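Proteolytically activated form of PPO4 Tyrosinase (Agaricus bisporus var. bisporus H97, PDB 4OUA) is a copper-containing oxidase that hydroxylates monophenols to o-diphenols and oxidises these to reactive o-quinones, the first step of melanin synthesis. Local coordinates at residues V84-W89 with S245-H250; A104-A109 with Q121-L126. All blocks are in the same frame, centred on the assembly; numbering follows the deposited sequence.

Contact 1. Residues V84-W89 with S245-H250; sequences VLFPTW and SLEAVH. With CU1 (copper (I) ion), chain D.
Phe86, in the first turn of helix 86-109, carries this contact by laying its ring against Glu247 and His250. With CG anti to the backbone N (chi1 171°), the ring reaches across to the start of helix 246-258. Glu247 CG sits over the centre of one face, 3.7 Å from the Phe86 ring centroid, in a CH-pi contact. Toward the CG and CD1 side of the Phe86 ring, the Glu247 carboxylate lies stacked on it, the planes 17° apart, and Glu247 OE2 is 3.7 Å from Phe86 CD1. The far rim of the phenyl ring meets the imidazole: Phe86 CZ stands over one face of the His250 ring, 3.5 Å from His250 ND1. The two rings are oblique, with planes at 55°. Pro87 adds a smaller apolar patch. Pro87 CB lies 3.9 Å from Leu246 CD2, and the same methyl nears the edge of the Phe86 ring.

No hydrogen bond crosses between the segments. Glu247 OE1 instead accepts from His235 N and Ser82 N. The imidazole is held at two points. His250 ND1 gives a weak in-plane bond to Glu247 O, 3.3 Å away. His250 NE2 binds a copper ion at 2.0 Å. His254 and His282 complete the protein ligands of this copper, and a water also binds it. Phe86 O is bonded to ND1 of His90, a ligand of the other copper. Phe86 and Glu247 are thus second-shell residues of the dicopper site. Phe86 over one face and Glu247 O at the edge probably restrict rotation of the His250 ring, consistent with a steady direction of NE2 toward the copper.

Contact 2. Residues A104-A109 with Q121-L126; sequences AAKGIA and QAAEDL
Ala105, Ala109 and Ala123 bring two helices together through small side chains. The segments run antiparallel at 170°, and their axes approach to 8.8 Å. Ala123 CB points between Ala105 and Ala109. Ala123 CB lies 4.3 Å from Ala105 CB and 4.2 Å from Ala109 CB. The methyl packs on the backbone carbonyl of Ala105 as well as on its side chain, with Ala123 CB 3.6 Å from Ala105 O. Leu126, in the loop after helix 116-125, sets its CD2 3.5 Å from Ala105 CB.

The polar part lies at the margin. Lys106 is extended and crosses obliquely to Glu124, whose chain bends at chi2 (-70°) and turns the carboxylate back to the first helix. Lys106 CE is 3.4 Å from Glu124 OE2. The salt bridge from Lys106 NZ to the same oxygen is long, and the position of NZ is less sure. Thr9 touches both side chains.

Ala123 O accepts from Gln102 NE2, one turn before Ala105, a further link between the helices. The two helices form an antiparallel helical hairpin whose interface is mainly methyl groups and backbone. Alanines permit close backbones, while the long, partly exposed ion pair probably adds little.

Overall arrangement
Helix 86-109 takes part in both contacts. Its first turn serves contact 1 and its later part serves contact 2, with centres 30 Å apart on opposite sides of the chain's centre. All four segments belong to the common central domain of tyrosinase. Contact 1 is wholly buried and joins parts far apart in sequence beside the copper site. Contact 2 joins neighbouring helices farther out, and its edge is partly exposed. The chemistry follows place: a phenyl ring against a glutamate side chain and a copper-binding histidine in contact 1, methyl groups and a loose ion pair in contact 2. One helix thus runs from beside the copper site to a region farther from the chain's centre.

Contact 1. Residues V84-W89 with S245-H250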
# COMPACT_ATOMS: atom_id res chain seq x y z
N VAL A 84 -10.66 -5.94 -13.18
CA VAL A 84 -9.47 -6.73 -13.49
C VAL A 84 -8.15 -5.99 -13.24
O VAL A 84 -7.10 -6.62 -13.14
CB VAL A 84 -9.48 -7.21 -14.95
CG1 VAL A 84 -10.55 -8.27 -15.16
CG2 VAL A 84 -9.69 -6.03 -15.89
N LEU A 85 -8.22 -4.67 -13.13
CA LEU A 85 -7.01 -3.86 -13.01
C LEU A 85 -6.59 -3.61 -11.57
O LEU A 85 -5.60 -2.93 -11.32
CB LEU A 85 -7.20 -2.52 -13.72
CG LEU A 85 -7.36 -2.56 -15.24
CD1 LEU A 85 -7.36 -1.16 -15.81
CD2 LEU A 85 -6.25 -3.40 -15.86
N PHE A 86 -7.34 -4.17 -10.62
CA PHE A 86 -7.09 -3.93 -9.20
C PHE A 86 -5.65 -4.20 -8.80
O PHE A 86 -4.99 -3.32 -8.23
CB PHE A 86 -8.03 -4.77 -8.33
CG PHE A 86 -7.69 -4.74 -6.87
CD1 PHE A 86 -8.06 -3.66 -6.08
CD2 PHE A 86 -6.99 -5.78 -6.29
CE1 PHE A 86 -7.74 -3.63 -4.74
CE2 PHE A 86 -6.67 -5.75 -4.94
CZ PHE A 86 -7.04 -4.67 -4.17
N PRO A 87 -5.14 -5.41 -9.08
CA PRO A 87 -3.77 -5.76 -8.69
C PRO A 87 -2.71 -4.85 -9.31
O PRO A 87 -1.82 -4.39 -8.59
CB PRO A 87 -3.62 -7.19 -9.21
CG PRO A 87 -5.02 -7.72 -9.28
CD PRO A 87 -5.85 -6.54 -9.70
N THR A 88 -2.80 -4.59 -10.61
CA THR A 88 -1.77 -3.83 -11.30
C THR A 88 -1.80 -2.34 -10.96
O THR A 88 -0.75 -1.72 -10.82
CB THR A 88 -1.89 -3.98 -12.83
OG1 THR A 88 -3.19 -3.58 -13.26
CG2 THR A 88 -1.65 -5.42 -13.25
N TRP A 89 -2.99 -1.78 -10.81
CA TRP A 89 -3.12 -0.36 -10.51
C TRP A 89 -2.52 -0.03 -9.14
O TRP A 89 -1.93 1.04 -8.96
CB TRP A 89 -4.58 0.09 -10.55
CG TRP A 89 -4.75 1.57 -10.31
CD1 TRP A 89 -4.83 2.55 -11.25
CD2 TRP A 89 -4.84 2.22 -9.03
NE1 TRP A 89 -4.97 3.78 -10.65
CE2 TRP A 89 -4.98 3.60 -9.29
CE3 TRP A 89 -4.83 1.78 -7.71
CZ2 TRP A 89 -5.10 4.54 -8.27
CZ3 TRP A 89 -4.95 2.71 -6.70
CH2 TRP A 89 -5.08 4.08 -6.98
N SER A 245 -10.52 -13.98 -4.21
CA SER A 245 -9.70 -13.08 -4.99
C SER A 245 -8.68 -12.34 -4.13
O SER A 245 -8.81 -12.28 -2.91
CB SER A 245 -10.57 -12.06 -5.74
OG SER A 245 -11.26 -11.23 -4.83
N LEU A 246 -7.66 -11.79 -4.78
CA LEU A 246 -6.65 -10.99 -4.11
C LEU A 246 -7.30 -9.81 -3.39
O LEU A 246 -6.83 -9.38 -2.34
CB LEU A 246 -5.60 -10.49 -5.11
CG LEU A 246 -4.45 -9.62 -4.58
CD1 LEU A 246 -3.41 -10.47 -3.86
CD2 LEU A 246 -3.81 -8.83 -5.71
N GLU A 247 -8.38 -9.30 -3.96
CA GLU A 247 -9.05 -8.12 -3.42
C GLU A 247 -10.00 -8.47 -2.28
O GLU A 247 -10.10 -7.73 -1.30
CB GLU A 247 -9.82 -7.39 -4.53
CG GLU A 247 -10.46 -6.09 -4.08
CD GLU A 247 -11.25 -5.41 -5.18
OE1 GLU A 247 -11.56 -6.08 -6.19
OE2 GLU A 247 -11.56 -4.21 -5.04
N ALA A 248 -10.71 -9.59 -2.43
CA ALA A 248 -11.65 -10.04 -1.41
C ALA A 248 -10.95 -10.24 -0.07
O ALA A 248 -11.41 -9.75 0.96
CB ALA A 248 -12.33 -11.33 -1.85
N VAL A 249 -9.83 -10.95 -0.10
CA VAL A 249 -9.01 -11.17 1.09
C VAL A 249 -8.44 -9.84 1.58
O VAL A 249 -8.21 -9.65 2.78
CB VAL A 249 -7.85 -12.15 0.80
CG1 VAL A 249 -6.98 -12.33 2.04
CG2 VAL A 249 -8.40 -13.48 0.32
N HIS A 250 -8.21 -8.91 0.60
CA HIS A 250 -7.67 -7.59 0.87
C HIS A 250 -8.68 -6.69 1.59
O HIS A 250 -8.30 -5.81 2.36
CB HIS A 250 -7.22 -6.94 -0.44
CG HIS A 250 -7.38 -5.45 -0.47
ND1 HIS A 250 -8.49 -4.83 -0.98
CD2 HIS A 250 -6.55 -4.46 -0.06
CE1 HIS A 250 -8.35 -3.52 -0.87
NE2 HIS A 250 -7.18 -3.27 -0.31
CU CU1 D . -7.18 -1.30 -0.13
O HOH W 1 -8.42 -0.18 -1.66

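Contact 2. Residues A104-A109 with Q121-L126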
# COMPACT_ATOMS: atom_id res chain seq x y z
N ALA A 104 12.09 12.08 -0.03
CA ALA A 104 12.11 12.81 1.23
C ALA A 104 13.19 12.25 2.14
O ALA A 104 13.82 12.99 2.90
CB ALA A 104 10.75 12.74 1.90
N ALA A 105 13.40 10.94 2.06
CA ALA A 105 14.38 10.26 2.91
C ALA A 105 15.81 10.62 2.51
O ALA A 105 16.73 10.53 3.32
CB ALA A 105 14.18 8.76 2.85
N LYS A 106 15.99 11.04 1.26
CA LYS A 106 17.30 11.48 0.79
C LYS A 106 17.69 12.80 1.43
O LYS A 106 18.81 12.97 1.90
CB LYS A 106 17.31 11.61 -0.73
CG LYS A 106 17.33 10.28 -1.47
CD LYS A 106 17.32 10.50 -2.98
CE LYS A 106 17.44 9.18 -3.72
NZ LYS A 106 17.38 9.38 -5.20
N GLY A 107 16.74 13.74 1.45
CA GLY A 107 16.96 15.02 2.09
C GLY A 107 17.16 14.86 3.58
O GLY A 107 17.88 15.63 4.21
N ILE A 108 16.52 13.84 4.14
CA ILE A 108 16.68 13.53 5.55
C ILE A 108 18.10 13.05 5.84
O ILE A 108 18.70 13.44 6.84
CB ILE A 108 15.68 12.45 6.01
CG1 ILE A 108 14.24 12.96 5.86
CG2 ILE A 108 15.96 12.04 7.45
CD1 ILE A 108 13.96 14.22 6.65
N ALA A 109 18.62 12.20 4.96
CA ALA A 109 19.93 11.60 5.14
C ALA A 109 21.06 12.62 5.04
O ALA A 109 22.21 12.32 5.37
CB ALA A 109 20.14 10.49 4.12
N GLN A 121 23.23 5.83 1.97
CA GLN A 121 23.05 4.50 1.39
C GLN A 121 21.77 3.85 1.88
O GLN A 121 21.09 3.16 1.13
CB GLN A 121 24.25 3.61 1.73
CG GLN A 121 24.17 2.22 1.13
CD GLN A 121 24.17 2.24 -0.39
OE1 GLN A 121 25.19 2.50 -1.01
NE2 GLN A 121 23.01 1.97 -0.98
N ALA A 122 21.44 4.08 3.15
CA ALA A 122 20.22 3.54 3.74
C ALA A 122 18.99 4.10 3.04
O ALA A 122 18.01 3.38 2.81
CB ALA A 122 20.17 3.84 5.23
N ALA A 123 19.04 5.38 2.69
CA ALA A 123 17.95 6.02 1.96
C ALA A 123 17.83 5.41 0.57
O ALA A 123 16.73 5.25 0.05
CB ALA A 123 18.18 7.52 1.88
N GLU A 124 18.98 5.08 -0.01
CA GLU A 124 19.02 4.46 -1.33
C GLU A 124 18.40 3.06 -1.30
O GLU A 124 17.78 2.63 -2.28
CB GLU A 124 20.47 4.37 -1.83
CG GLU A 124 21.08 5.72 -2.17
CD GLU A 124 20.47 6.34 -3.41
OE1 GLU A 124 20.03 5.58 -4.30
OE2 GLU A 124 20.42 7.59 -3.49
N ASP A 125 18.57 2.36 -0.19
CA ASP A 125 18.03 1.01 -0.04
C ASP A 125 16.62 1.03 0.53
O ASP A 125 15.95 -0.01 0.57
CB ASP A 125 18.93 0.17 0.87
CG ASP A 125 20.34 0.04 0.33
OD1 ASP A 125 20.54 0.23 -0.89
OD2 ASP A 125 21.26 -0.26 1.13
N LEU A 126 16.16 2.20 0.96
CA LEU A 126 14.86 2.31 1.61
C LEU A 126 13.71 1.94 0.68
O LEU A 126 13.61 2.45 -0.44
CB LEU A 126 14.65 3.73 2.14
CG LEU A 126 13.33 3.95 2.88
CD1 LEU A 126 13.22 2.98 4.05
CD2 LEU A 126 13.21 5.39 3.36